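Local coordinates for staphylococcus aureus CymR (Staphylococcus aureus, PDB 3T8R), which acts as a thiol-based oxidation-sensing transcriptional regulator of stress resistance and oxidative response, probably binding DNA as a dimer through helix-turn-helix domains of the Rrf2 type, at residues A[15-20]-A[55-60]; A[19-24]-A[68-73]; A[75-80]-A[121-126]. All coordinates share one frame; numbering follows the deposited sequence.

Overall arrangement
From the N terminus, helix 8-21 supplies the first half of two contacts. Interaction 1 closes a loop through helices 31-37 and 42-54 by bringing 15-20 against 55-60, at the start of strand 58-60. Interaction 2 starts from the end of the same helix, at 19-24, and reaches further along the chain to 68-73, so the two loops overlap in stagger, sharing Ser19 and Leu20. Strands 58-60 and 67-70 are antiparallel neighbours, and both contacts therefore fix one helix to one small sheet. Interaction 3 opens only afterwards: 75-80 meets 121-126, closing a loop that holds helices 79-87 and 101-119. Leu123 packs on Met17, Ile18 and Ala21, joining this last loop to the other two, and interactions 1 and 3 also border the second subunit.

Interaction 1. Residues A[15-20]-A[55-60]; sequences TLMISL and AGLIRS
Ile58 points from its strand at helix 15-20, and its branched side chain is met by three residues of the helix, Leu16, Met17 and Leu20. Its CG2 methyl does most of the touching, with Met17 SD 3.4 Å away on one side and Leu20 CD1 3.7 Å away on another. The torsion explains this division of labour. With chi1 at 69°, CG1 sits over the backbone, flanked by N and C, while CG2 lies anti to the carbonyl carbon and goes into the groove between Met17 and Leu20. The other branch runs out extended, and its CD1 only just reaches Leu16 CD1, at 4.5 Å.

Met17 folds at chi2 and chi3, which like chi1 lie near -65°. A CB directed past the strand thus still delivers sulfur and methyl to it: CE sits 3.9 Å from Ile58 CG2 and 4.1 Å from Leu57 CB, the methionine running roughly perpendicular to Leu57. A flexible, unbranched chain suits this place, which lets it also touch Leu70, Ile77 and Ile82. Leu20 arrives across Ile58 from the next turn of the helix. Leu16, one turn earlier, also packs on Leu45, Val49 and Leu52 of helix 42-54.

The contact is entirely apolar and mostly buried. Just before it, Gly56 ends helix 42-54 in a Schellman motif, its positive phi being easy for glycine, and so turns the chain toward the strand. The short segments of helix and strand run 75° apart, their axes 11.3 Å from each other. Such packing of an N-terminal helix on the strand that follows the second helix of a helix-turn-helix forms part of the hydrophobic core of a winged helix domain, consistent with the Rrf2-type family.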
ATOM      1  N   THR A  15      -6.935 -13.878   8.624  1.00 21.62           N
ATOM      2  CA  THR A  15      -6.429 -15.147   9.154  1.00 21.12           C
ATOM      3  C   THR A  15      -7.518 -15.994   9.811  1.00 23.24           C
ATOM      4  O   THR A  15      -7.587 -17.200   9.587  1.00 25.67           O
ATOM      5  CB  THR A  15      -5.246 -14.935  10.134  1.00 23.76           C
ATOM      6  OG1 THR A  15      -4.186 -14.240   9.461  1.00 26.04           O
ATOM      7  CG2 THR A  15      -4.720 -16.290  10.612  1.00 24.00           C
ATOM      8  N   LEU A  16      -8.363 -15.364  10.621  1.00 20.88           N
ATOM      9  CA  LEU A  16      -9.521 -16.020  11.226  1.00 23.10           C
ATOM     10  C   LEU A  16     -10.379 -16.679  10.137  1.00 21.28           C
ATOM     11  O   LEU A  16     -10.732 -17.860  10.212  1.00 21.21           O
ATOM     12  CB  LEU A  16     -10.344 -14.977  12.009  1.00 22.81           C
ATOM     13  CG  LEU A  16     -11.439 -15.351  13.012  1.00 37.77           C
ATOM     14  CD1 LEU A  16     -12.630 -14.403  12.886  1.00 29.62           C
ATOM     15  CD2 LEU A  16     -11.891 -16.788  12.897  1.00 31.73           C
ATOM     16  N   MET A  17     -10.691 -15.910   9.106  1.00 19.29           N
ATOM     17  CA  MET A  17     -11.586 -16.373   8.058  1.00 18.38           C
ATOM     18  C   MET A  17     -10.991 -17.525   7.239  1.00 18.67           C
ATOM     19  O   MET A  17     -11.704 -18.440   6.839  1.00 22.13           O
ATOM     20  CB  MET A  17     -12.005 -15.199   7.173  1.00 19.83           C
ATOM     21  CG  MET A  17     -12.822 -14.157   7.922  1.00 18.12           C
ATOM     22  SD  MET A  17     -14.433 -14.806   8.410  1.00 20.24           S
ATOM     23  CE  MET A  17     -15.214 -14.984   6.813  1.00 22.90           C
ATOM     24  N   ILE A  18      -9.687 -17.487   7.001  1.00 20.38           N
ATOM     25  CA  ILE A  18      -9.029 -18.568   6.278  1.00 21.12           C
ATOM     26  C   ILE A  18      -9.113 -19.859   7.087  1.00 23.33           C
ATOM     27  O   ILE A  18      -9.392 -20.925   6.543  1.00 26.77           O
ATOM     28  CB  ILE A  18      -7.562 -18.211   5.938  1.00 22.66           C
ATOM     29  CG1 ILE A  18      -7.527 -17.055   4.937  1.00 21.19           C
ATOM     30  CG2 ILE A  18      -6.844 -19.411   5.370  1.00 26.62           C
ATOM     31  CD1 ILE A  18      -6.168 -16.371   4.818  1.00 23.22           C
ATOM     32  N   SER A  19      -8.899 -19.749   8.392  1.00 23.39           N
ATOM     33  CA  SER A  19      -9.031 -20.890   9.297  1.00 27.46           C
ATOM     34  C   SER A  19     -10.425 -21.502   9.211  1.00 26.50           C
ATOM     35  O   SER A  19     -10.591 -22.715   9.086  1.00 26.37           O
ATOM     36  CB  SER A  19      -8.754 -20.463  10.738  1.00 27.06           C
ATOM     37  OG  SER A  19      -7.365 -20.501  11.001  1.00 36.07           O
ATOM     38  N   LEU A  20     -11.435 -20.651   9.278  1.00 24.62           N
ATOM     39  CA  LEU A  20     -12.802 -21.134   9.211  1.00 22.71           C
ATOM     40  C   LEU A  20     -13.115 -21.713   7.833  1.00 26.28           C
ATOM     41  O   LEU A  20     -13.859 -22.693   7.716  1.00 26.95           O
ATOM     42  CB  LEU A  20     -13.797 -20.020   9.565  1.00 22.39           C
ATOM     43  CG  LEU A  20     -13.797 -19.501  11.003  1.00 20.43           C
ATOM     44  CD1 LEU A  20     -14.784 -18.348  11.113  1.00 24.81           C
ATOM     45  CD2 LEU A  20     -14.210 -20.611  11.970  1.00 25.10           C
ATOM     46  N   ALA A  55     -22.027  -8.825   9.916  1.00 29.73           N
ATOM     47  CA  ALA A  55     -22.139  -8.789   8.463  1.00 31.28           C
ATOM     48  C   ALA A  55     -22.697 -10.095   7.916  1.00 30.39           C
ATOM     49  O   ALA A  55     -22.946 -10.208   6.722  1.00 31.79           O
ATOM     50  CB  ALA A  55     -20.781  -8.489   7.829  1.00 30.78           C
ATOM     51  N   GLY A  56     -22.856 -11.086   8.790  1.00 25.56           N
ATOM     52  CA  GLY A  56     -23.430 -12.370   8.420  1.00 26.69           C
ATOM     53  C   GLY A  56     -22.472 -13.367   7.785  1.00 25.83           C
ATOM     54  O   GLY A  56     -22.896 -14.353   7.189  1.00 23.54           O
ATOM     55  N   LEU A  57     -21.172 -13.123   7.912  1.00 22.84           N
ATOM     56  CA  LEU A  57     -20.197 -13.988   7.256  1.00 20.41           C
ATOM     57  C   LEU A  57     -19.865 -15.208   8.084  1.00 18.73           C
ATOM     58  O   LEU A  57     -19.528 -16.256   7.538  1.00 21.28           O
ATOM     59  CB  LEU A  57     -18.907 -13.215   6.948  1.00 22.15           C
ATOM     60  CG  LEU A  57     -19.032 -12.007   6.031  1.00 25.58           C
ATOM     61  CD1 LEU A  57     -17.647 -11.523   5.679  1.00 24.72           C
ATOM     62  CD2 LEU A  57     -19.806 -12.377   4.773  1.00 27.89           C
ATOM     63  N   ILE A  58     -19.931 -15.066   9.405  1.00 21.35           N
ATOM     64  CA  ILE A  58     -19.685 -16.175  10.312  1.00 20.39           C
ATOM     65  C   ILE A  58     -20.801 -16.243  11.353  1.00 24.51           C
ATOM     66  O   ILE A  58     -21.548 -15.278  11.533  1.00 24.57           O
ATOM     67  CB  ILE A  58     -18.327 -16.027  11.030  1.00 20.14           C
ATOM     68  CG1 ILE A  58     -18.348 -14.856  12.017  1.00 22.35           C
ATOM     69  CG2 ILE A  58     -17.229 -15.829  10.005  1.00 21.17           C
ATOM     70  CD1 ILE A  58     -17.105 -14.783  12.915  1.00 23.51           C
ATOM     71  N   ARG A  59     -20.895 -17.371  12.041  1.00 21.43           N
ATOM     72  CA  ARG A  59     -21.891 -17.526  13.101  1.00 24.59           C
ATOM     73  C   ARG A  59     -21.363 -18.430  14.199  1.00 26.59           C
ATOM     74  O   ARG A  59     -20.503 -19.279  13.968  1.00 22.88           O
ATOM     75  CB  ARG A  59     -23.181 -18.089  12.539  1.00 25.58           C
ATOM     76  CG  ARG A  59     -23.052 -19.498  12.022  1.00 27.01           C
ATOM     77  CD  ARG A  59     -24.392 -19.955  11.514  1.00 30.97           C
ATOM     78  NE  ARG A  59     -24.336 -21.242  10.840  1.00 32.99           N
ATOM     79  CZ  ARG A  59     -25.371 -21.767  10.198  1.00 34.97           C
ATOM     80  NH1 ARG A  59     -26.515 -21.094  10.148  1.00 34.60           N
ATOM     81  NH2 ARG A  59     -25.260 -22.947   9.601  1.00 36.31           N
ATOM     82  N   SER A  60     -21.867 -18.232  15.411  1.00 28.39           N
ATOM     83  CA  SER A  60     -21.455 -19.070  16.525  1.00 30.48           C
ATOM     84  C   SER A  60     -22.379 -20.276  16.620  1.00 37.62           C
ATOM     85  O   SER A  60     -23.528 -20.212  16.186  1.00 37.26           O
ATOM     86  CB  SER A  60     -21.463 -18.265  17.826  1.00 37.74           C
ATOM     87  OG  SER A  60     -22.617 -17.451  17.912  1.00 43.61           O
TER

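Interaction 2. Residues A[19-24]-A[68-73]; sequences SLAKKE and YQLRVP
The carboxylate of Glu24 stands off one side of the Pro73 ring, just beyond its CA edge: OE1 is 3.5 Å from Pro73 CA, which itself lies well off the carboxylate plane. OE2 accepts a hydrogen bond from Ala74 N. An extended chain, with CG anti to the backbone N (chi1 -174°), carries the acid this far from the type I turn 21-24. A second flat group, the peptide joining Tyr68 to Gln69, takes the CD2 methyl of Leu20 over one face, 3.4 Å from Tyr68 O. The Tyr68 ring turns elsewhere, onto Ile58 and Ser60.

Leu70 fills the middle. Its CD1 meets Leu20 CB at 3.7 Å and its CD2 rests 3.8 Å from Ala21 CA, an approach that the small alanine allows. Water 1 links the two backbones, donating to Leu20 O at 2.8 Å and accepting from Leu70 N at 2.9 Å.

The end of helix 8-21 is thereby seated on strand 67-70, between strands 29-30 and 58-60, with Leu20 also touching Ile29, and Ala21 packing against Leu123 and Ala127 of helix 123-127.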
ATOM      1  N   SER A  19      -8.899 -19.749   8.392  1.00 23.39           N
ATOM      2  CA  SER A  19      -9.031 -20.890   9.297  1.00 27.46           C
ATOM      3  C   SER A  19     -10.425 -21.502   9.211  1.00 26.50           C
ATOM      4  O   SER A  19     -10.591 -22.715   9.086  1.00 26.37           O
ATOM      5  CB  SER A  19      -8.754 -20.463  10.738  1.00 27.06           C
ATOM      6  OG  SER A  19      -7.365 -20.501  11.001  1.00 36.07           O
ATOM      7  N   LEU A  20     -11.435 -20.651   9.278  1.00 24.62           N
ATOM      8  CA  LEU A  20     -12.802 -21.134   9.211  1.00 22.71           C
ATOM      9  C   LEU A  20     -13.115 -21.713   7.833  1.00 26.28           C
ATOM     10  O   LEU A  20     -13.859 -22.693   7.716  1.00 26.95           O
ATOM     11  CB  LEU A  20     -13.797 -20.020   9.565  1.00 22.39           C
ATOM     12  CG  LEU A  20     -13.797 -19.501  11.003  1.00 20.43           C
ATOM     13  CD1 LEU A  20     -14.784 -18.348  11.113  1.00 24.81           C
ATOM     14  CD2 LEU A  20     -14.210 -20.611  11.970  1.00 25.10           C
ATOM     15  N   ALA A  21     -12.546 -21.114   6.793  1.00 22.78           N
ATOM     16  CA  ALA A  21     -12.778 -21.569   5.432  1.00 23.22           C
ATOM     17  C   ALA A  21     -12.180 -22.956   5.247  1.00 29.85           C
ATOM     18  O   ALA A  21     -12.724 -23.795   4.529  1.00 32.94           O
ATOM     19  CB  ALA A  21     -12.204 -20.577   4.412  1.00 23.06           C
ATOM     20  N   LYS A  22     -11.070 -23.208   5.924  1.00 30.36           N
ATOM     21  CA  LYS A  22     -10.406 -24.500   5.804  1.00 32.45           C
ATOM     22  C   LYS A  22     -11.202 -25.603   6.481  1.00 39.62           C
ATOM     23  O   LYS A  22     -10.859 -26.780   6.382  1.00 43.34           O
ATOM     24  CB  LYS A  22      -8.988 -24.425   6.365  1.00 36.34           C
ATOM     25  CG  LYS A  22      -8.023 -23.795   5.405  1.00 35.06           C
ATOM     26  CD  LYS A  22      -6.640 -23.710   6.011  1.00 37.50           C
ATOM     27  CE  LYS A  22      -5.677 -23.036   5.063  1.00 37.55           C
ATOM     28  NZ  LYS A  22      -5.278 -23.925   3.932  1.00 42.89           N
ATOM     29  N   LYS A  23     -12.274 -25.215   7.158  1.00 37.52           N
ATOM     30  CA  LYS A  23     -13.116 -26.165   7.864  1.00 41.96           C
ATOM     31  C   LYS A  23     -14.568 -26.116   7.395  1.00 43.81           C
ATOM     32  O   LYS A  23     -15.419 -26.802   7.956  1.00 47.87           O
ATOM     33  CB  LYS A  23     -13.054 -25.898   9.369  1.00 41.94           C
ATOM     34  CG  LYS A  23     -11.712 -26.245  10.000  1.00 44.40           C
ATOM     35  CD  LYS A  23     -11.662 -27.703  10.462  1.00 48.70           C
ATOM     36  CE  LYS A  23     -12.704 -27.977  11.544  1.00 49.95           C
ATOM     37  NZ  LYS A  23     -12.540 -29.308  12.209  1.00 53.30           N
ATOM     38  N   GLU A  24     -14.862 -25.314   6.371  1.00 41.62           N
ATOM     39  CA  GLU A  24     -16.256 -25.105   5.976  1.00 43.24           C
ATOM     40  C   GLU A  24     -17.058 -26.413   5.921  1.00 46.08           C
ATOM     41  O   GLU A  24     -16.686 -27.352   5.220  1.00 51.20           O
ATOM     42  CB  GLU A  24     -16.369 -24.360   4.641  1.00 42.92           C
ATOM     43  CG  GLU A  24     -17.814 -24.000   4.294  1.00 40.92           C
ATOM     44  CD  GLU A  24     -17.996 -23.444   2.885  1.00 43.26           C
ATOM     45  OE1 GLU A  24     -19.119 -23.595   2.344  1.00 42.49           O
ATOM     46  OE2 GLU A  24     -17.042 -22.850   2.322  1.00 33.10           O
ATOM     47  N   TYR A  68     -17.048 -21.193  16.342  1.00 33.16           N
ATOM     48  CA  TYR A  68     -17.494 -20.486  15.145  1.00 28.06           C
ATOM     49  C   TYR A  68     -17.368 -21.280  13.852  1.00 28.04           C
ATOM     50  O   TYR A  68     -16.581 -22.217  13.757  1.00 25.57           O
ATOM     51  CB  TYR A  68     -16.722 -19.173  15.012  1.00 22.73           C
ATOM     52  CG  TYR A  68     -17.211 -18.140  15.986  1.00 26.54           C
ATOM     53  CD1 TYR A  68     -18.247 -17.281  15.647  1.00 25.16           C
ATOM     54  CD2 TYR A  68     -16.671 -18.048  17.266  1.00 31.12           C
ATOM     55  CE1 TYR A  68     -18.715 -16.343  16.539  1.00 29.57           C
ATOM     56  CE2 TYR A  68     -17.145 -17.104  18.169  1.00 32.09           C
ATOM     57  CZ  TYR A  68     -18.162 -16.258  17.795  1.00 29.99           C
ATOM     58  OH  TYR A  68     -18.637 -15.310  18.673  1.00 39.30           O
ATOM     59  N   GLN A  69     -18.153 -20.873  12.855  1.00 23.40           N
ATOM     60  CA  GLN A  69     -18.092 -21.467  11.531  1.00 25.13           C
ATOM     61  C   GLN A  69     -18.481 -20.408  10.502  1.00 22.55           C
ATOM     62  O   GLN A  69     -19.130 -19.420  10.830  1.00 22.34           O
ATOM     63  CB  GLN A  69     -19.022 -22.680  11.439  1.00 26.24           C
ATOM     64  CG  GLN A  69     -20.495 -22.324  11.432  1.00 29.09           C
ATOM     65  CD  GLN A  69     -21.412 -23.539  11.512  1.00 36.81           C
ATOM     66  OE1 GLN A  69     -20.953 -24.678  11.576  1.00 43.54           O
ATOM     67  NE2 GLN A  69     -22.716 -23.291  11.513  1.00 33.06           N
ATOM     68  N   LEU A  70     -18.054 -20.595   9.261  1.00 22.46           N
ATOM     69  CA  LEU A  70     -18.541 -19.757   8.184  1.00 19.68           C
ATOM     70  C   LEU A  70     -20.057 -19.884   8.079  1.00 24.32           C
ATOM     71  O   LEU A  70     -20.602 -20.970   8.214  1.00 24.79           O
ATOM     72  CB  LEU A  70     -17.926 -20.233   6.881  1.00 24.47           C
ATOM     73  CG  LEU A  70     -17.003 -19.317   6.094  1.00 28.15           C
ATOM     74  CD1 LEU A  70     -16.055 -18.521   6.975  1.00 23.22           C
ATOM     75  CD2 LEU A  70     -16.270 -20.177   5.100  1.00 23.99           C
ATOM     76  N   ARG A  71     -20.734 -18.771   7.841  1.00 22.47           N
ATOM     77  CA  ARG A  71     -22.161 -18.795   7.603  1.00 22.03           C
ATOM     78  C   ARG A  71     -22.454 -18.689   6.108  1.00 24.69           C
ATOM     79  O   ARG A  71     -23.508 -19.131   5.631  1.00 25.96           O
ATOM     80  CB  ARG A  71     -22.826 -17.646   8.353  1.00 28.21           C
ATOM     81  CG  ARG A  71     -24.266 -17.488   7.984  1.00 27.70           C
ATOM     82  CD  ARG A  71     -24.941 -16.340   8.695  1.00 27.85           C
ATOM     83  NE  ARG A  71     -26.281 -16.215   8.144  1.00 32.23           N
ATOM     84  CZ  ARG A  71     -26.562 -15.525   7.043  1.00 31.51           C
ATOM     85  NH1 ARG A  71     -25.594 -14.880   6.406  1.00 27.08           N
ATOM     86  NH2 ARG A  71     -27.808 -15.473   6.583  1.00 26.55           N
ATOM     87  N   VAL A  72     -21.510 -18.092   5.385  1.00 23.44           N
ATOM     88  CA  VAL A  72     -21.577 -17.927   3.950  1.00 26.13           C
ATOM     89  C   VAL A  72     -20.400 -18.690   3.357  1.00 25.07           C
ATOM     90  O   VAL A  72     -19.303 -18.672   3.925  1.00 27.61           O
ATOM     91  CB  VAL A  72     -21.493 -16.427   3.599  1.00 29.29           C
ATOM     92  CG1 VAL A  72     -20.996 -16.207   2.180  1.00 29.71           C
ATOM     93  CG2 VAL A  72     -22.867 -15.770   3.834  1.00 27.45           C
ATOM     94  N   PRO A  73     -20.618 -19.373   2.225  1.00 24.12           N
ATOM     95  CA  PRO A  73     -19.538 -20.167   1.618  1.00 25.27           C
ATOM     96  C   PRO A  73     -18.327 -19.333   1.226  1.00 22.92           C
ATOM     97  O   PRO A  73     -18.462 -18.177   0.821  1.00 21.83           O
ATOM     98  CB  PRO A  73     -20.194 -20.802   0.382  1.00 30.01           C
ATOM     99  CG  PRO A  73     -21.512 -20.118   0.213  1.00 31.12           C
ATOM    100  CD  PRO A  73     -21.901 -19.529   1.517  1.00 25.93           C
TER
HETATM  101  O   HOH W   1     -16.389 -22.964   8.876  1.00 27.00           O

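Interaction 3. Residues A[75-80]-A[121-126]; sequences EEISAG and TTLKYL
Ser78 and Thr122 face each other as a non-hydrogen-bonded antiparallel pair, their CA atoms 4.1 Å apart, and this single bridge is the tight part of the contact. Two backbone bonds flank it: Leu123 N gives to Ile77 O at 2.7 Å and Ala79 N to Thr121 O at 2.9 Å, both nearly straight. Each carbonyl also has a bent, weak CA-H...O contact, from Thr122 CA to Ile77 O and from Ser78 CA to Thr121 O. On the side of helix 8-21, Ile77 and Leu123 run alongside each other in one direction, CD1 to CD2 4.2 Å, both reaching Met17. Small Ala79 leaves room for Leu126 CD1.

Toward solvent the fit slackens. Glu75 and Lys124 meet only near their roots, CB to CB 4.1 Å, and their charged ends diverge; Lys124 NZ has a long, weak ion pair with Glu128.

Each member of the bridge also starts a helix. Thr122 OG1, placed between backbone N and carbonyl carbon (chi1 70°), accepts from Tyr125 N at 3.0 Å. Ser78 OG likewise caps a backbone N in the first turn of helix 79-87, and Asp81 OD2 accepts from Ser78 N, the reciprocal pair of a capping box. Leu106 of the second subunit packs on Ala79 and Thr121. Two N-caps joined by one antiparallel bridge thus tie the helix after the wing to the segment following the long helix 101-119, at the dimer interface.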
ATOM      1  N   GLU A  75     -16.402 -19.296  -1.250  1.00 22.23           N
ATOM      2  CA  GLU A  75     -16.316 -18.865  -2.636  1.00 22.98           C
ATOM      3  C   GLU A  75     -17.092 -17.576  -2.893  1.00 25.97           C
ATOM      4  O   GLU A  75     -16.911 -16.932  -3.929  1.00 29.07           O
ATOM      5  CB  GLU A  75     -16.758 -19.977  -3.598  1.00 28.46           C
ATOM      6  CG  GLU A  75     -18.252 -20.263  -3.629  1.00 31.50           C
ATOM      7  CD  GLU A  75     -18.615 -21.323  -4.666  1.00 36.78           C
ATOM      8  OE1 GLU A  75     -17.958 -21.360  -5.725  1.00 38.76           O
ATOM      9  OE2 GLU A  75     -19.548 -22.119  -4.428  1.00 40.45           O
ATOM     10  N   GLU A  76     -17.920 -17.179  -1.934  1.00 24.36           N
ATOM     11  CA  GLU A  76     -18.721 -15.962  -2.054  1.00 23.50           C
ATOM     12  C   GLU A  76     -18.098 -14.763  -1.351  1.00 28.63           C
ATOM     13  O   GLU A  76     -18.668 -13.670  -1.370  1.00 27.51           O
ATOM     14  CB  GLU A  76     -20.133 -16.197  -1.489  1.00 28.50           C
ATOM     15  CG  GLU A  76     -20.989 -17.150  -2.312  1.00 29.05           C
ATOM     16  CD  GLU A  76     -22.452 -17.171  -1.880  1.00 34.75           C
ATOM     17  OE1 GLU A  76     -22.767 -16.643  -0.801  1.00 31.30           O
ATOM     18  OE2 GLU A  76     -23.287 -17.719  -2.625  1.00 41.26           O
ATOM     19  N   ILE A  77     -16.939 -14.955  -0.721  1.00 24.12           N
ATOM     20  CA  ILE A  77     -16.347 -13.907   0.102  1.00 19.61           C
ATOM     21  C   ILE A  77     -14.974 -13.548  -0.438  1.00 23.16           C
ATOM     22  O   ILE A  77     -14.171 -14.439  -0.692  1.00 21.59           O
ATOM     23  CB  ILE A  77     -16.130 -14.367   1.555  1.00 20.74           C
ATOM     24  CG1 ILE A  77     -17.437 -14.884   2.165  1.00 22.52           C
ATOM     25  CG2 ILE A  77     -15.543 -13.229   2.403  1.00 23.10           C
ATOM     26  CD1 ILE A  77     -17.273 -15.444   3.558  1.00 22.50           C
ATOM     27  N   SER A  78     -14.713 -12.256  -0.613  1.00 21.88           N
ATOM     28  CA  SER A  78     -13.391 -11.816  -1.070  1.00 25.15           C
ATOM     29  C   SER A  78     -12.544 -11.276   0.080  1.00 23.67           C
ATOM     30  O   SER A  78     -13.056 -10.863   1.122  1.00 22.14           O
ATOM     31  CB  SER A  78     -13.502 -10.748  -2.168  1.00 25.55           C
ATOM     32  OG  SER A  78     -13.873  -9.497  -1.613  1.00 24.95           O
ATOM     33  N   ALA A  79     -11.228 -11.304  -0.107  1.00 22.98           N
ATOM     34  CA  ALA A  79     -10.324 -10.754   0.891  1.00 21.81           C
ATOM     35  C   ALA A  79     -10.669  -9.288   1.102  1.00 20.11           C
ATOM     36  O   ALA A  79     -10.620  -8.767   2.222  1.00 21.57           O
ATOM     37  CB  ALA A  79      -8.911 -10.912   0.430  1.00 20.47           C
ATOM     38  N   GLY A  80     -11.043  -8.627   0.010  1.00 20.78           N
ATOM     39  CA  GLY A  80     -11.412  -7.229   0.072  1.00 26.33           C
ATOM     40  C   GLY A  80     -12.615  -7.004   0.966  1.00 24.48           C
ATOM     41  O   GLY A  80     -12.628  -6.058   1.760  1.00 27.12           O
ATOM     42  N   THR A 121      -9.659 -11.801  -5.116  1.00 24.99           N
ATOM     43  CA  THR A 121      -9.135 -12.941  -4.377  1.00 24.85           C
ATOM     44  C   THR A 121     -10.237 -13.454  -3.458  1.00 22.12           C
ATOM     45  O   THR A 121     -10.637 -12.753  -2.532  1.00 24.93           O
ATOM     46  CB  THR A 121      -7.912 -12.560  -3.531  1.00 24.62           C
ATOM     47  OG1 THR A 121      -6.856 -12.119  -4.393  1.00 28.92           O
ATOM     48  CG2 THR A 121      -7.421 -13.756  -2.720  1.00 25.80           C
ATOM     49  N   THR A 122     -10.755 -14.654  -3.712  1.00 26.78           N
ATOM     50  CA  THR A 122     -11.783 -15.184  -2.816  1.00 22.49           C
ATOM     51  C   THR A 122     -11.162 -15.881  -1.617  1.00 22.69           C
ATOM     52  O   THR A 122     -10.005 -16.293  -1.638  1.00 23.10           O
ATOM     53  CB  THR A 122     -12.769 -16.166  -3.509  1.00 24.00           C
ATOM     54  OG1 THR A 122     -12.100 -17.393  -3.824  1.00 27.24           O
ATOM     55  CG2 THR A 122     -13.367 -15.552  -4.773  1.00 26.94           C
ATOM     56  N   LEU A 123     -11.954 -16.030  -0.566  1.00 21.35           N
ATOM     57  CA  LEU A 123     -11.528 -16.781   0.594  1.00 19.96           C
ATOM     58  C   LEU A 123     -11.308 -18.246   0.254  1.00 20.74           C
ATOM     59  O   LEU A 123     -10.446 -18.893   0.836  1.00 23.32           O
ATOM     60  CB  LEU A 123     -12.583 -16.659   1.699  1.00 21.56           C
ATOM     61  CG  LEU A 123     -12.255 -17.277   3.055  1.00 21.19           C
ATOM     62  CD1 LEU A 123     -10.996 -16.665   3.662  1.00 22.09           C
ATOM     63  CD2 LEU A 123     -13.441 -17.075   4.001  1.00 23.75           C
ATOM     64  N   LYS A 124     -12.120 -18.793  -0.651  1.00 21.15           N
ATOM     65  CA  LYS A 124     -11.942 -20.182  -1.058  1.00 23.52           C
ATOM     66  C   LYS A 124     -10.558 -20.342  -1.672  1.00 25.35           C
ATOM     67  O   LYS A 124      -9.838 -21.296  -1.385  1.00 25.63           O
ATOM     68  CB  LYS A 124     -13.020 -20.596  -2.068  1.00 26.61           C
ATOM     69  CG  LYS A 124     -12.898 -22.038  -2.578  1.00 30.94           C
ATOM     70  CD  LYS A 124     -13.361 -23.065  -1.558  1.00 36.41           C
ATOM     71  CE  LYS A 124     -12.278 -23.385  -0.537  1.00 39.99           C
ATOM     72  NZ  LYS A 124     -12.648 -24.516   0.370  1.00 42.10           N
ATOM     73  N   TYR A 125     -10.203 -19.386  -2.516  1.00 26.20           N
ATOM     74  CA  TYR A 125      -8.905 -19.346  -3.169  1.00 29.35           C
ATOM     75  C   TYR A 125      -7.795 -19.335  -2.114  1.00 28.81           C
ATOM     76  O   TYR A 125      -6.840 -20.111  -2.194  1.00 29.90           O
ATOM     77  CB  TYR A 125      -8.853 -18.100  -4.047  1.00 27.73           C
ATOM     78  CG  TYR A 125      -7.876 -18.160  -5.186  1.00 39.29           C
ATOM     79  CD1 TYR A 125      -8.231 -18.728  -6.405  1.00 39.44           C
ATOM     80  CD2 TYR A 125      -6.605 -17.633  -5.053  1.00 37.97           C
ATOM     81  CE1 TYR A 125      -7.341 -18.771  -7.454  1.00 43.87           C
ATOM     82  CE2 TYR A 125      -5.704 -17.672  -6.098  1.00 42.83           C
ATOM     83  CZ  TYR A 125      -6.076 -18.244  -7.291  1.00 42.21           C
ATOM     84  OH  TYR A 125      -5.176 -18.284  -8.328  1.00 44.68           O
ATOM     85  N   LEU A 126      -7.929 -18.479  -1.105  1.00 21.62           N
ATOM     86  CA  LEU A 126      -6.939 -18.442  -0.027  1.00 22.98           C
ATOM     87  C   LEU A 126      -6.858 -19.774   0.730  1.00 28.42           C
ATOM     88  O   LEU A 126      -5.793 -20.192   1.185  1.00 27.58           O
ATOM     89  CB  LEU A 126      -7.231 -17.295   0.943  1.00 22.08           C
ATOM     90  CG  LEU A 126      -7.029 -15.900   0.352  1.00 21.15           C
ATOM     91  CD1 LEU A 126      -7.572 -14.804   1.251  1.00 23.95           C
ATOM     92  CD2 LEU A 126      -5.531 -15.668   0.053  1.00 22.74           C
TER